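Local atomic coordinates of GH18329p (Drosophila melanogaster, PDB entry 5YGB), a protein that probably recruits Piwi proteins to piRNA production in germline transposon silencing, through an extended Tudor domain that binds the Piwi N-terminus. Residues K170-A175 with T187-V192; C126-V131 with N204-M209; S10-P15 with A148-L153; W159-A164 with F195-N200; K3-Y8 with V20-P25. The protein carries 1 engineered substitution. All coordinates share one frame; numbering follows the deposited sequence.

The five contacts belong to the part of the extended Tudor domain built round the five-stranded sheet of strands 5-12, 17-22, 124-128, 188-195 and 162-171. Interactions 1 and 4 lie at the two ends of one antiparallel strand pair, centres about 24 Å apart. Interaction 5 holds the first two strands together and meets interaction 4 through backbone bonds such as Ala164 N to Met5 O (2.8 Å), with centres about 11 Å apart. Interactions 2 and 3, likewise about 11 Å between centres, set helices 205-211 and 144-154 against this sheet, and Met209 packs on Phe150 and Pro15 where they meet. Val192 of interaction 1 bonds to Phe127 and Ala129 of interaction 2.

Interaction 1: K170-A175 with T187-V192; sequences KERPRA and TPLPGV
Arg172 lays its side chain across both Thr187 and Leu189, slanting past the first and running at about a right angle to the second. Extended from CG to NE, the chain carries its guanidinium past Thr187, where NH1 donates to Thr187 OG1 at 2.9 Å, the oxygen lying near the edge but 18° out of the guanidinium plane. Over one face, shifted toward the rim, sits the methyl CD1 of Leu189, 3.6 Å from Arg172 NH2. Leu189 and Lys170 instead lie side by side and point the same way, with Lys170 CG 3.9 Å from Leu189 CB; the lysine then bends away, its amine making a cation-pi contact with Phe127. The backbones pair antiparallel, Leu189 N donating to Lys170 O at 2.8 Å and Lys170 N to Leu189 O at 2.9 Å. One residue past the strand, Arg172 N donates to Thr187 O at 2.9 Å. Thr187 OG1 also bonds to Lys184 O. With separate partners at its two terminal nitrogens and a methyl over one face, the guanidinium is probably fixed in rotation, its NH2 tying the loop after the strand to Glu125 of strand 124-128 by a salt bridge.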
# COMPACT_ATOMS: atom_id res chain seq x y z
N LYS A 170 10.53 8.49 11.54
CA LYS A 170 10.40 9.92 11.26
C LYS A 170 8.96 10.33 11.46
O LYS A 170 8.03 9.58 11.18
CB LYS A 170 10.88 10.26 9.85
CG LYS A 170 9.85 10.05 8.75
CD LYS A 170 10.18 10.87 7.50
CE LYS A 170 11.42 10.36 6.80
NZ LYS A 170 11.61 10.98 5.44
N GLU A 171 8.78 11.53 12.00
CA GLU A 171 7.45 12.08 12.18
C GLU A 171 6.83 12.31 10.81
O GLU A 171 7.47 12.85 9.92
CB GLU A 171 7.52 13.39 12.96
CG GLU A 171 6.33 13.65 13.84
CD GLU A 171 6.37 15.03 14.47
OE1 GLU A 171 7.13 15.89 13.97
OE2 GLU A 171 5.64 15.24 15.46
N ARG A 172 5.59 11.87 10.64
CA ARG A 172 4.88 12.12 9.41
C ARG A 172 4.69 13.62 9.21
O ARG A 172 4.29 14.32 10.14
CB ARG A 172 3.53 11.41 9.40
CG ARG A 172 3.58 10.02 8.82
CD ARG A 172 2.18 9.49 8.55
NE ARG A 172 2.21 8.19 7.88
CZ ARG A 172 2.27 7.02 8.51
NH1 ARG A 172 2.31 6.97 9.84
NH2 ARG A 172 2.28 5.89 7.82
N PRO A 173 4.98 14.11 8.00
CA PRO A 173 4.74 15.51 7.67
C PRO A 173 3.24 15.80 7.57
O PRO A 173 2.43 14.87 7.61
CB PRO A 173 5.43 15.67 6.32
CG PRO A 173 5.37 14.31 5.72
CD PRO A 173 5.54 13.36 6.87
N ARG A 174 2.88 17.07 7.45
CA ARG A 174 1.49 17.42 7.22
C ARG A 174 1.10 16.94 5.82
O ARG A 174 1.82 17.19 4.86
CB ARG A 174 1.28 18.93 7.38
CG ARG A 174 -0.16 19.36 7.21
CD ARG A 174 -0.32 20.85 7.45
NE ARG A 174 0.39 21.65 6.45
CZ ARG A 174 -0.10 21.95 5.25
NH1 ARG A 174 -1.30 21.52 4.90
NH2 ARG A 174 0.62 22.68 4.40
N ALA A 175 -0.02 16.24 5.72
CA ALA A 175 -0.46 15.69 4.44
C ALA A 175 -0.99 16.79 3.53
O ALA A 175 -1.62 17.75 3.99
CB ALA A 175 -1.51 14.62 4.66
N THR A 187 2.37 11.03 13.50
CA THR A 187 2.51 9.60 13.72
C THR A 187 3.87 9.11 13.19
O THR A 187 4.46 9.76 12.33
CB THR A 187 1.37 8.81 13.04
OG1 THR A 187 1.38 9.09 11.63
CG2 THR A 187 0.03 9.22 13.63
N PRO A 188 4.37 7.99 13.72
CA PRO A 188 5.72 7.56 13.35
C PRO A 188 5.77 6.71 12.07
O PRO A 188 5.09 5.69 11.96
CB PRO A 188 6.18 6.75 14.57
CG PRO A 188 4.93 6.19 15.12
CD PRO A 188 3.82 7.17 14.81
N LEU A 189 6.57 7.16 11.11
CA LEU A 189 6.83 6.42 9.89
C LEU A 189 8.12 5.60 10.06
O LEU A 189 9.16 6.18 10.35
CB LEU A 189 6.95 7.38 8.72
CG LEU A 189 7.03 6.87 7.29
CD1 LEU A 189 5.73 6.19 6.91
CD2 LEU A 189 7.30 8.04 6.36
N PRO A 190 8.05 4.26 9.93
CA PRO A 190 9.28 3.47 10.10
C PRO A 190 10.25 3.64 8.95
O PRO A 190 9.85 3.63 7.78
CB PRO A 190 8.78 2.02 10.14
CG PRO A 190 7.30 2.09 10.27
CD PRO A 190 6.87 3.41 9.71
N GLY A 191 11.53 3.80 9.28
CA GLY A 191 12.61 3.85 8.30
C GLY A 191 13.32 2.52 8.33
O GLY A 191 13.76 2.06 9.39
N VAL A 192 13.42 1.89 7.17
CA VAL A 192 13.94 0.53 7.09
C VAL A 192 15.18 0.41 6.23
O VAL A 192 15.41 1.20 5.32
CB VAL A 192 12.87 -0.47 6.54
CG1 VAL A 192 11.69 -0.57 7.49
CG2 VAL A 192 12.41 -0.08 5.12

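Interaction 2: C126-V131 with N204-M209; sequences CFLANV and NIADLM
Asn204 OD1 caps the helix turn that presents Ala206 to Leu128 and Val131, accepting the backbone N-H of Asp207 at 2.9 Å with a nearly straight approach (159° at the hydrogen). Placed right before the helix and bonding Asp207 N, Asn204 is its N-cap; the donor lies close to the C=O direction of the amide. Backbone bonds from Leu208 N to Asn204 O and from Met209 N to Ile205 O then carry the helix on.

The contact itself is apolar. In Leu128, CG stands anti to the nitrogen (chi1 -169°) and is directed at the helix, while chi2 (66°) puts CD2 foremost; there CD2 lies 3.8 Å from Ala206 CA. The same methyl is 4.2 Å from Ile205 CG2, and in the conformer described it comes equally near the sulfur of Met209, so one leucine branch touches three residues of the helix. Ala206 is met from another direction by Val131, whose CG1 stands 3.6 Å from Ala206 CB, while Ala129 O lies 3.9 Å from that methyl. The small alanine lets the strand end and the chain after it come close to the helix, and every residue that touches is buried.

Strand 126-128 and helix 205-209 run at 46° to each other, their axes 11.1 Å apart. Ile205 packs on Leu153 of helix 144-154 and on Leu194 of strand 188-195, and Val131 meets Trp142. Helix 205-211 thus packs against both the sheet and helix 144-154, whose Phe150 also reaches Leu128.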
# COMPACT_ATOMS: atom_id res chain seq x y z
N CYS A 126 6.43 2.80 4.82
CA CYS A 126 7.81 2.94 5.27
C CYS A 126 8.54 3.93 4.39
O CYS A 126 8.07 4.29 3.31
CB CYS A 126 8.57 1.62 5.19
SG CYS A 126 7.93 0.23 6.13
N PHE A 127 9.72 4.34 4.85
CA PHE A 127 10.69 4.97 3.98
C PHE A 127 12.01 4.21 4.04
O PHE A 127 12.26 3.46 4.99
CB PHE A 127 10.88 6.47 4.34
CG PHE A 127 11.58 6.73 5.67
CD1 PHE A 127 10.87 6.71 6.86
CD2 PHE A 127 12.92 7.06 5.70
CE1 PHE A 127 11.49 6.98 8.07
CE2 PHE A 127 13.55 7.33 6.91
CZ PHE A 127 12.83 7.29 8.09
N LEU A 128 12.83 4.37 3.01
CA LEU A 128 14.14 3.73 2.99
C LEU A 128 15.09 4.60 3.79
O LEU A 128 15.31 5.75 3.46
CB LEU A 128 14.66 3.56 1.55
CG LEU A 128 15.89 2.68 1.37
CD1 LEU A 128 15.54 1.23 1.73
CD2 LEU A 128 16.40 2.78 -0.07
N ALA A 129 15.65 4.05 4.87
CA ALA A 129 16.54 4.82 5.73
C ALA A 129 17.84 5.21 5.05
O ALA A 129 18.33 4.52 4.15
CB ALA A 129 16.83 4.03 7.00
N ASN A 130 18.38 6.35 5.47
CA ASN A 130 19.74 6.79 5.14
C ASN A 130 19.96 7.17 3.67
O ASN A 130 21.10 7.16 3.19
CB ASN A 130 20.75 5.72 5.55
CG ASN A 130 20.68 5.38 7.03
OD1 ASN A 130 20.64 6.28 7.88
ND2 ASN A 130 20.64 4.10 7.35
N VAL A 131 18.89 7.54 2.97
CA VAL A 131 19.00 8.07 1.62
C VAL A 131 18.21 9.36 1.42
O VAL A 131 17.24 9.64 2.14
CB VAL A 131 18.51 7.06 0.54
CG1 VAL A 131 19.28 5.76 0.62
CG2 VAL A 131 17.00 6.82 0.67
N ASN A 204 23.06 -3.55 0.83
CA ASN A 204 21.62 -3.40 0.91
C ASN A 204 21.14 -2.42 -0.17
O ASN A 204 21.95 -1.84 -0.89
CB ASN A 204 21.18 -2.97 2.32
CG ASN A 204 21.72 -1.61 2.73
OD1 ASN A 204 21.75 -0.67 1.94
ND2 ASN A 204 22.12 -1.50 3.99
N ILE A 205 19.83 -2.24 -0.28
CA ILE A 205 19.26 -1.51 -1.40
C ILE A 205 19.63 -0.01 -1.34
O ILE A 205 19.90 0.59 -2.38
CB ILE A 205 17.73 -1.74 -1.47
CG1 ILE A 205 17.47 -3.15 -2.00
CG2 ILE A 205 17.05 -0.70 -2.36
CD1 ILE A 205 16.01 -3.53 -2.15
N ALA A 206 19.68 0.57 -0.15
CA ALA A 206 20.14 1.95 0.01
C ALA A 206 21.55 2.11 -0.54
O ALA A 206 21.85 3.07 -1.27
CB ALA A 206 20.10 2.37 1.47
N ASP A 207 22.44 1.18 -0.20
CA ASP A 207 23.82 1.29 -0.64
C ASP A 207 23.95 1.04 -2.14
O ASP A 207 24.79 1.66 -2.80
CB ASP A 207 24.72 0.35 0.16
CG ASP A 207 24.97 0.86 1.57
OD1 ASP A 207 24.84 2.08 1.79
OD2 ASP A 207 25.29 0.05 2.46
N LEU A 208 23.13 0.15 -2.69
CA LEU A 208 23.09 -0.03 -4.14
C LEU A 208 22.64 1.25 -4.84
O LEU A 208 23.24 1.66 -5.84
CB LEU A 208 22.17 -1.19 -4.51
CG LEU A 208 22.70 -2.58 -4.18
CD1 LEU A 208 21.61 -3.62 -4.38
CD2 LEU A 208 23.92 -2.91 -5.04
N MET A 209 21.61 1.90 -4.32
CA MET A 209 21.14 3.13 -4.95
C MET A 209 22.17 4.25 -4.87
O MET A 209 22.37 4.97 -5.84
CB MET A 209 19.81 3.57 -4.35
CG MET A 209 18.68 2.60 -4.66
SD MET A 209 17.07 3.25 -4.21
CE MET A 209 16.90 4.65 -5.33

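Interaction 3: S10-P15 with A148-L153; sequences SAVASP and AKFEEL
Phe150 has CG opposite its nitrogen (chi1 -176°), which carries the ring off the helix toward Val12 and Pro15, and a similar torsion in Val12 (chi1 170°) turns CG1 to meet it. Val12 CG1 arrives at the ring's edge, in its plane, 3.9 Å from Phe150 CD2, and the second methyl, CG2, lies equally near Phe150 CE2. Pro15 comes over a face instead. Its CA stands above the ring centre, 4.0 Å from the centroid and 11° off the normal, a CH-pi contact, while Pro15 CG slides past at 3.9 Å from Phe150 CB. From the next residue of the helix, the aliphatic CG of Glu151 rests 4.0 Å from Val12 CG1. The carboxylate end stretches outward to a water that donates to Val12 O at 2.8 Å and to Glu151 OE2 at a very short 2.5 Å. Phe18, Ile205 and Met209 also pack against Phe150. The chemistry is thus divided. An aromatic ring, held at one edge by valine and over a face by proline, seals helix 144-154 to the corner after strand 5-12 without any direct polar bond; beside it, at the partly exposed Glu151, water links a backbone carbonyl to an acidic side chain.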
# COMPACT_ATOMS: atom_id res chain seq x y z
N SER A 10 4.84 -4.11 -1.56
CA SER A 10 3.57 -4.31 -2.25
C SER A 10 3.15 -3.10 -3.08
O SER A 10 2.35 -3.24 -4.01
CB SER A 10 2.45 -4.66 -1.25
OG SER A 10 2.43 -3.76 -0.15
N ALA A 11 3.65 -1.92 -2.74
CA ALA A 11 3.35 -0.71 -3.51
C ALA A 11 4.46 0.29 -3.29
O ALA A 11 5.07 0.32 -2.21
CB ALA A 11 1.99 -0.12 -3.10
N VAL A 12 4.72 1.11 -4.30
CA VAL A 12 5.76 2.14 -4.24
C VAL A 12 5.26 3.46 -4.78
O VAL A 12 4.73 3.53 -5.90
CB VAL A 12 7.00 1.73 -5.06
CG1 VAL A 12 7.97 2.91 -5.20
CG2 VAL A 12 7.70 0.51 -4.45
N ALA A 13 5.44 4.52 -4.00
CA ALA A 13 5.37 5.88 -4.53
C ALA A 13 6.78 6.39 -4.82
O ALA A 13 7.04 6.96 -5.88
CB ALA A 13 4.66 6.80 -3.56
N SER A 14 7.69 6.19 -3.87
CA SER A 14 9.08 6.60 -4.03
C SER A 14 9.94 5.83 -3.03
O SER A 14 9.39 5.10 -2.21
CB SER A 14 9.23 8.12 -3.82
OG SER A 14 9.40 8.42 -2.44
N PRO A 15 11.28 5.97 -3.10
CA PRO A 15 12.09 5.30 -2.07
C PRO A 15 11.78 5.77 -0.65
O PRO A 15 12.11 5.05 0.29
CB PRO A 15 13.53 5.67 -2.45
CG PRO A 15 13.47 5.94 -3.93
CD PRO A 15 12.13 6.60 -4.13
N ALA A 148 12.11 4.36 -10.51
CA ALA A 148 12.15 3.14 -11.32
C ALA A 148 13.19 2.15 -10.81
O ALA A 148 12.92 0.95 -10.72
CB ALA A 148 12.43 3.50 -12.78
N LYS A 149 14.37 2.64 -10.45
CA LYS A 149 15.41 1.75 -9.95
C LYS A 149 14.95 1.08 -8.65
O LYS A 149 15.18 -0.11 -8.45
CB LYS A 149 16.72 2.51 -9.72
CG LYS A 149 17.86 1.65 -9.20
CD LYS A 149 18.22 0.55 -10.19
CE LYS A 149 19.43 -0.24 -9.71
NZ LYS A 149 19.94 -1.19 -10.75
N PHE A 150 14.30 1.84 -7.78
CA PHE A 150 13.80 1.28 -6.54
C PHE A 150 12.70 0.23 -6.80
O PHE A 150 12.66 -0.82 -6.15
CB PHE A 150 13.30 2.39 -5.61
CG PHE A 150 12.86 1.91 -4.26
CD1 PHE A 150 13.80 1.48 -3.33
CD2 PHE A 150 11.52 1.87 -3.93
CE1 PHE A 150 13.40 1.03 -2.07
CE2 PHE A 150 11.11 1.40 -2.67
CZ PHE A 150 12.06 0.99 -1.74
N GLU A 151 11.81 0.52 -7.74
CA GLU A 151 10.80 -0.46 -8.14
C GLU A 151 11.44 -1.74 -8.66
O GLU A 151 10.98 -2.84 -8.36
CB GLU A 151 9.87 0.13 -9.20
CG GLU A 151 8.95 1.21 -8.63
CD GLU A 151 8.14 1.93 -9.69
OE1 GLU A 151 8.64 2.09 -10.82
OE2 GLU A 151 7.00 2.33 -9.39
N GLU A 152 12.51 -1.59 -9.44
CA GLU A 152 13.24 -2.74 -9.98
C GLU A 152 13.92 -3.57 -8.89
O GLU A 152 13.82 -4.80 -8.88
CB GLU A 152 14.30 -2.27 -10.98
CG GLU A 152 13.74 -1.67 -12.27
CD GLU A 152 14.83 -1.18 -13.20
OE1 GLU A 152 15.11 0.05 -13.21
OE2 GLU A 152 15.42 -2.01 -13.92
N LEU A 153 14.63 -2.90 -7.99
CA LEU A 153 15.37 -3.61 -6.95
C LEU A 153 14.42 -4.33 -5.98
O LEU A 153 14.73 -5.40 -5.46
CB LEU A 153 16.27 -2.65 -6.17
CG LEU A 153 17.43 -2.05 -6.98
CD1 LEU A 153 18.19 -1.01 -6.15
CD2 LEU A 153 18.37 -3.14 -7.47
O HOH W 1 5.30 4.02 -8.63

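Interaction 4: W159-A164 with F195-N200; sequences WRKLIA and FDPADN
Ile163 and Phe195 form an antiparallel hydrogen-bonded pair, Ile163 N donating to Phe195 O at 2.8 Å and Phe195 N to Ile163 O at 2.9 Å, after which the second chain leaves the sheet in a type I turn from Asp196 to Asp199.

The side chains of the pair lie side by side and point the same way. Phe195 has CG tucked between its nitrogen and carbonyl carbon (chi1 70°), and this folds the ring back over its partner: in the conformer described, Ile163 CB sits above one face, displaced toward the rim and 3.7 Å from the centroid, a CH-pi contact. Pro197 CG extends the apolar patch, 4.2 Å from Ile163 CG1. Leu162, which is buried, brings CD2 to 3.7 Å from Asp196 CB.

Asp196 is the polar hub. Its OD1 accepts from Ala198 N at 3.0 Å, met from above the carboxylate plane, and the same oxygen takes a hydrogen from a water that also donates to Lys161 O. OD2 faces Arg160 NH1 at 3.3 Å in a salt bridge whose hydrogen bond is weak, the two flat groups being turned 53° apart; Arg160 NE has its stronger partner in Glu155.

Acceptance by an aspartate side chain from the backbone two residues on defines an Asx turn. It sits where strand 188-195, paired with strand 162-171, hands the chain on toward helix 205-211, at the end of this strand pair in a sheet that closes on itself and whose 1-2-3-5-4 strand order is that of the OB-fold, as in the staphylococcal nuclease-like part of extended Tudor domains.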
# COMPACT_ATOMS: atom_id res chain seq x y z
N TRP A 159 5.92 -10.38 -5.55
CA TRP A 159 6.20 -11.40 -4.54
C TRP A 159 7.68 -11.72 -4.41
O TRP A 159 8.07 -12.88 -4.27
CB TRP A 159 5.42 -12.69 -4.85
CG TRP A 159 3.96 -12.46 -5.14
CD1 TRP A 159 3.36 -12.44 -6.37
CD2 TRP A 159 2.94 -12.21 -4.18
NE1 TRP A 159 2.01 -12.20 -6.23
CE2 TRP A 159 1.73 -12.05 -4.89
CE3 TRP A 159 2.93 -12.10 -2.79
CZ2 TRP A 159 0.53 -11.78 -4.26
CZ3 TRP A 159 1.73 -11.83 -2.16
CH2 TRP A 159 0.54 -11.68 -2.89
N ARG A 160 8.53 -10.69 -4.44
CA ARG A 160 9.96 -10.87 -4.22
C ARG A 160 10.31 -10.71 -2.75
O ARG A 160 10.16 -9.62 -2.17
CB ARG A 160 10.77 -9.87 -5.05
CG ARG A 160 12.27 -9.95 -4.75
CD ARG A 160 13.10 -9.20 -5.77
NE ARG A 160 13.05 -9.87 -7.06
CZ ARG A 160 13.78 -10.93 -7.38
NH1 ARG A 160 14.63 -11.44 -6.51
NH2 ARG A 160 13.66 -11.48 -8.58
N LYS A 161 10.79 -11.78 -2.12
CA LYS A 161 11.19 -11.69 -0.73
C LYS A 161 12.37 -10.76 -0.52
O LYS A 161 13.40 -10.85 -1.21
CB LYS A 161 11.52 -13.06 -0.16
CG LYS A 161 12.21 -12.97 1.19
CD LYS A 161 12.22 -14.29 1.93
CE LYS A 161 13.04 -15.30 1.20
NZ LYS A 161 13.00 -16.60 1.93
N LEU A 162 12.22 -9.85 0.44
CA LEU A 162 13.30 -9.00 0.92
C LEU A 162 13.42 -9.17 2.42
O LEU A 162 12.46 -9.60 3.08
CB LEU A 162 13.03 -7.52 0.59
CG LEU A 162 12.88 -7.17 -0.88
CD1 LEU A 162 12.55 -5.68 -1.01
CD2 LEU A 162 14.13 -7.49 -1.66
N ILE A 163 14.58 -8.84 2.97
CA ILE A 163 14.78 -8.79 4.42
C ILE A 163 14.80 -7.33 4.84
O ILE A 163 15.63 -6.56 4.37
CB ILE A 163 16.09 -9.46 4.86
CG1 ILE A 163 16.16 -10.90 4.36
CG2 ILE A 163 16.23 -9.40 6.38
CD1 ILE A 163 14.98 -11.76 4.79
N ALA A 164 13.86 -6.96 5.71
CA ALA A 164 13.74 -5.59 6.19
C ALA A 164 14.12 -5.49 7.66
O ALA A 164 13.93 -6.43 8.42
CB ALA A 164 12.32 -5.08 6.00
N PHE A 195 17.26 -5.57 2.12
CA PHE A 195 18.14 -6.22 1.18
C PHE A 195 17.53 -7.48 0.62
O PHE A 195 16.62 -8.08 1.20
CB PHE A 195 19.50 -6.50 1.80
CG PHE A 195 19.51 -7.55 2.85
CD1 PHE A 195 19.71 -8.89 2.51
CD2 PHE A 195 19.37 -7.22 4.19
CE1 PHE A 195 19.74 -9.86 3.49
CE2 PHE A 195 19.41 -8.18 5.17
CZ PHE A 195 19.59 -9.51 4.82
N ASP A 196 18.02 -7.84 -0.55
CA ASP A 196 17.53 -8.97 -1.30
C ASP A 196 18.44 -10.16 -1.02
O ASP A 196 19.60 -10.16 -1.41
CB ASP A 196 17.50 -8.63 -2.79
CG ASP A 196 16.90 -9.71 -3.63
OD1 ASP A 196 16.74 -10.86 -3.15
OD2 ASP A 196 16.60 -9.43 -4.81
N PRO A 197 17.93 -11.19 -0.33
CA PRO A 197 18.77 -12.34 0.03
C PRO A 197 19.16 -13.24 -1.13
O PRO A 197 20.03 -14.10 -0.97
CB PRO A 197 17.90 -13.10 1.03
CG PRO A 197 16.50 -12.76 0.64
CD PRO A 197 16.56 -11.32 0.19
N ALA A 198 18.50 -13.06 -2.27
CA ALA A 198 18.84 -13.78 -3.48
C ALA A 198 19.60 -12.88 -4.46
O ALA A 198 19.55 -13.12 -5.66
CB ALA A 198 17.56 -14.34 -4.16
N ASP A 199 20.35 -11.90 -3.95
CA ASP A 199 20.84 -10.78 -4.78
C ASP A 199 22.21 -10.87 -5.49
O ASP A 199 22.51 -10.11 -6.40
CB ASP A 199 20.92 -9.54 -3.91
CG ASP A 199 20.56 -8.31 -4.65
OD1 ASP A 199 20.45 -8.41 -5.88
OD2 ASP A 199 20.42 -7.23 -4.03
N ASN A 200 23.04 -11.79 -5.04
CA ASN A 200 24.47 -11.79 -5.42
C ASN A 200 25.28 -10.59 -4.92
O ASN A 200 26.41 -10.36 -5.38
CB ASN A 200 24.62 -11.94 -6.94
CG ASN A 200 23.96 -13.19 -7.43
OD1 ASN A 200 24.33 -14.20 -6.88
ND2 ASN A 200 22.87 -13.13 -8.34
O HOH W 2 14.55 -12.43 -2.96

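Interaction 5: K3-Y8 with V20-P25; sequences KPMEVY and VQLIGP
Ile23 and Tyr8 give up the most surface to this contact, and they meet with the isoleucine laid over the face of the phenol ring. Ile23 CG1 stands above the ring centre, 3.6 Å from the centroid and 11° off the normal, a CH-pi contact; CD1 reaches on to 3.5 Å from Tyr8 CE1. With CG1 opposite its carbonyl carbon (chi1 -62°), the longer branch of Ile23 runs out across the ring. Gln21 reaches the same ring at its edge, OE1 lying near the plane on the CD2 side, while its NE2 bonds to Asp97 O. The ring of Trp159 meets Tyr8 edge-to-face.

Glu6, the third of the group, crosses Ile23 at about a right angle, with CB near CB. Its carbonyl accepts from Ile23 N at 3.0 Å, a straight bond at the hydrogen although the donor stands above the carbonyl plane. One water joins Glu6 O to Ile23 O, and another links Glu6 OE1 to that same Ile23 oxygen. On the face away from the tyrosine, Leu22 CD2 lies 3.8 Å from Met5 SD and 4.0 Å from Val7 CG1.

Tyr8 N donates to Gln21 O and Gln21 N to Tyr8 O, both at 2.9 Å, making a hydrogen-bonded pair between antiparallel strands. Together strands 5-12 and 17-22 form the beta hairpin that opens the five-stranded OB-fold sheet.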
# COMPACT_ATOMS: atom_id res chain seq x y z
N LYS A 3 14.49 -6.95 15.28
CA LYS A 3 14.76 -8.15 14.50
C LYS A 3 14.49 -7.94 13.01
O LYS A 3 13.55 -7.22 12.64
CB LYS A 3 13.92 -9.33 15.00
CG LYS A 3 14.20 -9.76 16.44
CD LYS A 3 15.58 -10.38 16.58
CE LYS A 3 16.11 -10.19 17.99
NZ LYS A 3 17.57 -10.48 18.07
N PRO A 4 15.30 -8.57 12.15
CA PRO A 4 15.00 -8.57 10.71
C PRO A 4 13.70 -9.31 10.45
O PRO A 4 13.30 -10.19 11.22
CB PRO A 4 16.19 -9.32 10.10
CG PRO A 4 16.71 -10.18 11.23
CD PRO A 4 16.51 -9.34 12.47
N MET A 5 13.03 -8.95 9.36
CA MET A 5 11.77 -9.60 9.01
C MET A 5 11.69 -9.80 7.51
O MET A 5 12.16 -8.96 6.74
CB MET A 5 10.58 -8.77 9.52
CG MET A 5 10.61 -7.31 9.09
SD MET A 5 9.46 -6.23 10.00
CE MET A 5 9.89 -4.64 9.28
N GLU A 6 11.10 -10.91 7.09
CA GLU A 6 10.88 -11.19 5.67
C GLU A 6 9.67 -10.41 5.21
O GLU A 6 8.62 -10.46 5.83
CB GLU A 6 10.68 -12.69 5.41
CG GLU A 6 11.84 -13.58 5.84
CD GLU A 6 11.67 -15.01 5.39
OE1 GLU A 6 10.52 -15.48 5.32
OE2 GLU A 6 12.69 -15.67 5.11
N VAL A 7 9.82 -9.66 4.12
CA VAL A 7 8.73 -8.83 3.61
C VAL A 7 8.61 -8.86 2.09
O VAL A 7 9.56 -9.23 1.38
CB VAL A 7 8.88 -7.34 4.02
CG1 VAL A 7 8.98 -7.18 5.54
CG2 VAL A 7 10.07 -6.70 3.30
N TYR A 8 7.45 -8.46 1.61
CA TYR A 8 7.28 -8.06 0.21
C TYR A 8 7.07 -6.57 0.17
O TYR A 8 6.36 -6.03 1.02
CB TYR A 8 6.05 -8.70 -0.42
CG TYR A 8 6.00 -10.21 -0.46
CD1 TYR A 8 7.02 -10.94 -1.05
CD2 TYR A 8 4.91 -10.89 0.06
CE1 TYR A 8 6.96 -12.31 -1.10
CE2 TYR A 8 4.84 -12.27 0.01
CZ TYR A 8 5.87 -12.97 -0.57
OH TYR A 8 5.82 -14.34 -0.62
N VAL A 20 5.10 -2.20 2.76
CA VAL A 20 5.54 -3.59 2.88
C VAL A 20 4.49 -4.46 3.57
O VAL A 20 3.67 -3.98 4.38
CB VAL A 20 6.89 -3.73 3.64
CG1 VAL A 20 7.96 -2.88 2.98
CG2 VAL A 20 6.73 -3.33 5.09
N GLN A 21 4.54 -5.74 3.23
CA GLN A 21 3.73 -6.79 3.82
C GLN A 21 4.66 -7.80 4.46
O GLN A 21 5.71 -8.11 3.90
CB GLN A 21 2.89 -7.51 2.77
CG GLN A 21 1.94 -6.61 1.97
CD GLN A 21 1.43 -7.29 0.72
OE1 GLN A 21 2.13 -8.12 0.14
NE2 GLN A 21 0.23 -6.95 0.30
N LEU A 22 4.28 -8.35 5.61
CA LEU A 22 5.05 -9.42 6.23
C LEU A 22 4.78 -10.76 5.57
O LEU A 22 3.62 -11.13 5.36
CB LEU A 22 4.73 -9.53 7.72
CG LEU A 22 5.07 -8.33 8.58
CD1 LEU A 22 4.65 -8.62 10.01
CD2 LEU A 22 6.53 -8.08 8.51
N ILE A 23 5.85 -11.50 5.30
CA ILE A 23 5.75 -12.86 4.79
C ILE A 23 5.55 -13.84 5.92
O ILE A 23 6.22 -13.77 6.95
CB ILE A 23 7.02 -13.24 4.01
CG1 ILE A 23 7.19 -12.32 2.81
CG2 ILE A 23 6.98 -14.71 3.58
CD1 ILE A 23 8.47 -12.55 2.05
N GLY A 24 4.64 -14.79 5.74
CA GLY A 24 4.45 -15.84 6.72
C GLY A 24 2.99 -16.21 6.80
O GLY A 24 2.27 -16.10 5.79
N PRO A 25 2.52 -16.60 7.99
CA PRO A 25 1.12 -16.99 8.13
C PRO A 25 0.19 -15.86 7.72
O PRO A 25 -0.88 -16.12 7.20
CB PRO A 25 0.98 -17.32 9.62
CG PRO A 25 2.37 -17.54 10.10
CD PRO A 25 3.24 -16.65 9.28
O HOH W 3 7.78 -11.76 8.13
O HOH W 4 8.71 -15.18 7.45